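Coiled-coil and C2 domain-containing protein 1-like (Drosophila melanogaster, PDB 6EI6) binds monophosphorylated phosphatidylinositols and regulates endosomal sorting through the ESCRT pathway, probably by keeping the ESCRT-III subunit shrub from polymerising inappropriately. Local coordinates at residues L120-V124 against V142-F146. Numbering follows the deposited sequence.
With SO4 (sulfate ion), chain D.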
ATOM      1  N   LEU A 120      -7.257  -4.558 -10.418  1.00 54.79           N
ATOM      2  CA  LEU A 120      -7.016  -3.534  -9.418  1.00 48.73           C
ATOM      3  C   LEU A 120      -8.339  -2.857  -9.107  1.00 47.19           C
ATOM      4  O   LEU A 120      -9.077  -2.487 -10.024  1.00 49.95           O
ATOM      5  CB  LEU A 120      -5.991  -2.519  -9.914  1.00 49.14           C
ATOM      6  CG  LEU A 120      -5.666  -1.438  -8.895  1.00 48.26           C
ATOM      7  CD1 LEU A 120      -4.175  -1.144  -8.841  1.00 44.43           C
ATOM      8  CD2 LEU A 120      -6.448  -0.193  -9.245  1.00 52.76           C
ATOM      9  N   GLU A 121      -8.636  -2.699  -7.823  1.00 44.28           N
ATOM     10  CA  GLU A 121      -9.850  -2.040  -7.371  1.00 45.68           C
ATOM     11  C   GLU A 121      -9.515  -0.703  -6.716  1.00 47.48           C
ATOM     12  O   GLU A 121      -8.568  -0.608  -5.929  1.00 45.20           O
ATOM     13  CB  GLU A 121     -10.611  -2.923  -6.384  1.00 47.29           C
ATOM     14  CG  GLU A 121     -11.933  -2.328  -5.945  1.00 49.24           C
ATOM     15  CD  GLU A 121     -12.691  -3.232  -5.014  1.00 58.84           C
ATOM     16  OE1 GLU A 121     -13.585  -3.966  -5.503  1.00 62.34           O
ATOM     17  OE2 GLU A 121     -12.381  -3.215  -3.794  1.00 60.31           O
ATOM     18  N   ILE A 122     -10.304   0.331  -7.034  1.00 49.48           N
ATOM     19  CA  ILE A 122     -10.196   1.650  -6.409  1.00 45.90           C
ATOM     20  C   ILE A 122     -11.491   1.934  -5.660  1.00 48.47           C
ATOM     21  O   ILE A 122     -12.583   1.737  -6.206  1.00 51.30           O
ATOM     22  CB  ILE A 122      -9.914   2.752  -7.441  1.00 41.97           C
ATOM     23  CG1 ILE A 122      -8.557   2.512  -8.082  1.00 43.43           C
ATOM     24  CG2 ILE A 122      -9.947   4.121  -6.784  1.00 40.01           C
ATOM     25  CD1 ILE A 122      -8.377   3.234  -9.383  1.00 45.52           C
ATOM     26  N   VAL A 123     -11.372   2.378  -4.411  1.00 43.24           N
ATOM     27  CA  VAL A 123     -12.520   2.687  -3.571  1.00 42.09           C
ATOM     28  C   VAL A 123     -12.421   4.148  -3.167  1.00 49.72           C
ATOM     29  O   VAL A 123     -11.455   4.547  -2.502  1.00 49.19           O
ATOM     30  CB  VAL A 123     -12.578   1.797  -2.325  1.00 46.23           C
ATOM     31  CG1 VAL A 123     -13.828   2.099  -1.536  1.00 44.81           C
ATOM     32  CG2 VAL A 123     -12.514   0.313  -2.713  1.00 47.18           C
ATOM     33  N   VAL A 124     -13.404   4.946  -3.579  1.00 49.99           N
ATOM     34  CA  VAL A 124     -13.541   6.315  -3.099  1.00 46.64           C
ATOM     35  C   VAL A 124     -14.468   6.244  -1.892  1.00 50.02           C
ATOM     36  O   VAL A 124     -15.652   5.936  -2.025  1.00 53.24           O
ATOM     37  CB  VAL A 124     -14.079   7.254  -4.189  1.00 47.19           C
ATOM     38  CG1 VAL A 124     -14.011   8.708  -3.741  1.00 47.73           C
ATOM     39  CG2 VAL A 124     -13.296   7.083  -5.485  1.00 42.29           C
ATOM     40  N   VAL A 142     -16.326  12.821  -7.509  1.00 53.52           N
ATOM     41  CA  VAL A 142     -14.885  12.609  -7.621  1.00 49.44           C
ATOM     42  C   VAL A 142     -14.596  11.897  -8.936  1.00 47.85           C
ATOM     43  O   VAL A 142     -15.222  10.880  -9.242  1.00 55.00           O
ATOM     44  CB  VAL A 142     -14.339  11.799  -6.425  1.00 48.59           C
ATOM     45  CG1 VAL A 142     -12.822  11.741  -6.457  1.00 44.96           C
ATOM     46  CG2 VAL A 142     -14.834  12.370  -5.108  1.00 43.84           C
ATOM     47  N   ARG A 143     -13.668  12.444  -9.716  1.00 42.14           N
ATOM     48  CA  ARG A 143     -13.153  11.788 -10.907  1.00 45.19           C
ATOM     49  C   ARG A 143     -11.899  10.997 -10.570  1.00 52.11           C
ATOM     50  O   ARG A 143     -11.044  11.463  -9.811  1.00 47.58           O
ATOM     51  CB  ARG A 143     -12.801  12.805 -11.986  1.00 47.60           C
ATOM     52  CG  ARG A 143     -13.942  13.664 -12.451  1.00 57.32           C
ATOM     53  CD  ARG A 143     -13.558  14.399 -13.743  1.00 56.09           C
ATOM     54  NE  ARG A 143     -14.680  15.158 -14.283  1.00 59.32           N
ATOM     55  CZ  ARG A 143     -15.745  14.614 -14.874  1.00 69.77           C
ATOM     56  NH1 ARG A 143     -15.855  13.290 -15.004  1.00 63.20           N
ATOM     57  NH2 ARG A 143     -16.713  15.404 -15.330  1.00 70.40           N
ATOM     58  N   VAL A 144     -11.778   9.812 -11.164  1.00 50.86           N
ATOM     59  CA  VAL A 144     -10.661   8.908 -10.926  1.00 41.49           C
ATOM     60  C   VAL A 144      -9.961   8.670 -12.249  1.00 45.41           C
ATOM     61  O   VAL A 144     -10.610   8.356 -13.251  1.00 53.82           O
ATOM     62  CB  VAL A 144     -11.125   7.574 -10.320  1.00 43.48           C
ATOM     63  CG1 VAL A 144      -9.918   6.633 -10.145  1.00 41.96           C
ATOM     64  CG2 VAL A 144     -11.871   7.807  -8.994  1.00 40.05           C
ATOM     65  N   GLU A 145      -8.646   8.816 -12.253  1.00 44.74           N
ATOM     66  CA  GLU A 145      -7.838   8.638 -13.448  1.00 48.11           C
ATOM     67  C   GLU A 145      -6.715   7.660 -13.125  1.00 53.12           C
ATOM     68  O   GLU A 145      -5.855   7.954 -12.290  1.00 48.40           O
ATOM     69  CB  GLU A 145      -7.289   9.979 -13.923  1.00 49.59           C
ATOM     70  CG  GLU A 145      -6.399   9.889 -15.143  1.00 58.26           C
ATOM     71  CD  GLU A 145      -6.171  11.234 -15.766  1.00 61.34           C
ATOM     72  OE1 GLU A 145      -6.588  12.242 -15.160  1.00 66.39           O
ATOM     73  OE2 GLU A 145      -5.570  11.288 -16.855  1.00 69.71           O
ATOM     74  N   PHE A 146      -6.737   6.494 -13.766  1.00 58.87           N
ATOM     75  CA  PHE A 146      -5.771   5.424 -13.524  1.00 58.76           C
ATOM     76  C   PHE A 146      -4.943   5.199 -14.785  1.00 61.11           C
ATOM     77  O   PHE A 146      -5.517   4.876 -15.837  1.00 67.41           O
ATOM     78  CB  PHE A 146      -6.494   4.129 -13.115  1.00 60.15           C
ATOM     79  CG  PHE A 146      -5.559   2.998 -12.816  1.00 61.85           C
ATOM     80  CD1 PHE A 146      -4.933   2.300 -13.841  1.00 62.40           C
ATOM     81  CD2 PHE A 146      -5.268   2.661 -11.508  1.00 61.88           C
ATOM     82  CE1 PHE A 146      -4.038   1.289 -13.565  1.00 62.61           C
ATOM     83  CE2 PHE A 146      -4.371   1.645 -11.224  1.00 58.88           C
ATOM     84  CZ  PHE A 146      -3.758   0.957 -12.253  1.00 60.53           C
TER
HETATM   85  S   SO4 D 902     -18.299  13.326 -18.494  1.00118.35           S
HETATM   86  O1  SO4 D 902     -18.568  12.864 -17.128  1.00 93.57           O
HETATM   87  O2  SO4 D 902     -17.186  12.554 -19.064  1.00107.38           O
HETATM   88  O3  SO4 D 902     -19.500  13.149 -19.325  1.00109.82           O
HETATM   89  O4  SO4 D 902     -17.945  14.748 -18.461  1.00103.77           O
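Ile122 faces Val144 and Val124 faces Val142 across strands 120-124 and 142-145, whose axes run nearly antiparallel, at 160°, and approach no closer than 9.6 Å, a separation that marks packing between sheets rather than pairing within one. Accordingly, the backbone of 120-124 bonds to strands 171-176 and 241-249, while 140-145 belongs to the opposing sheet of the C2 beta-sandwich. Phe146, just past the strand end, holds CG anti to N (chi1 -179°), which carries the ring to Leu120; the two side chains come from opposite directions, Leu120 CD2 lying 3.4 Å from Phe146 CE2, oblique to the ring. Ile122 uses its CD1 twice, against Phe146 CD2 and, at 3.8 Å, against Val144 CG1. At the other end Val124 CG1 meets Val142 CG2 tip to tip at 4.0 Å, while the Val124 and Val144 side chains slide past each other, CG2 to CG2 at 3.9 Å. With an alanine in place of Phe146, Leu120 and Ile122 CD1 would probably lose their shared aromatic partner, opening a gap between the sheets. Pointing away, Arg143 NH1 makes a weak in-plane hydrogen bond to O1 of a sulfate, probably from the crystallisation liquor. All six touching residues are apolar and buried, implying cohesion by hydrophobic packing.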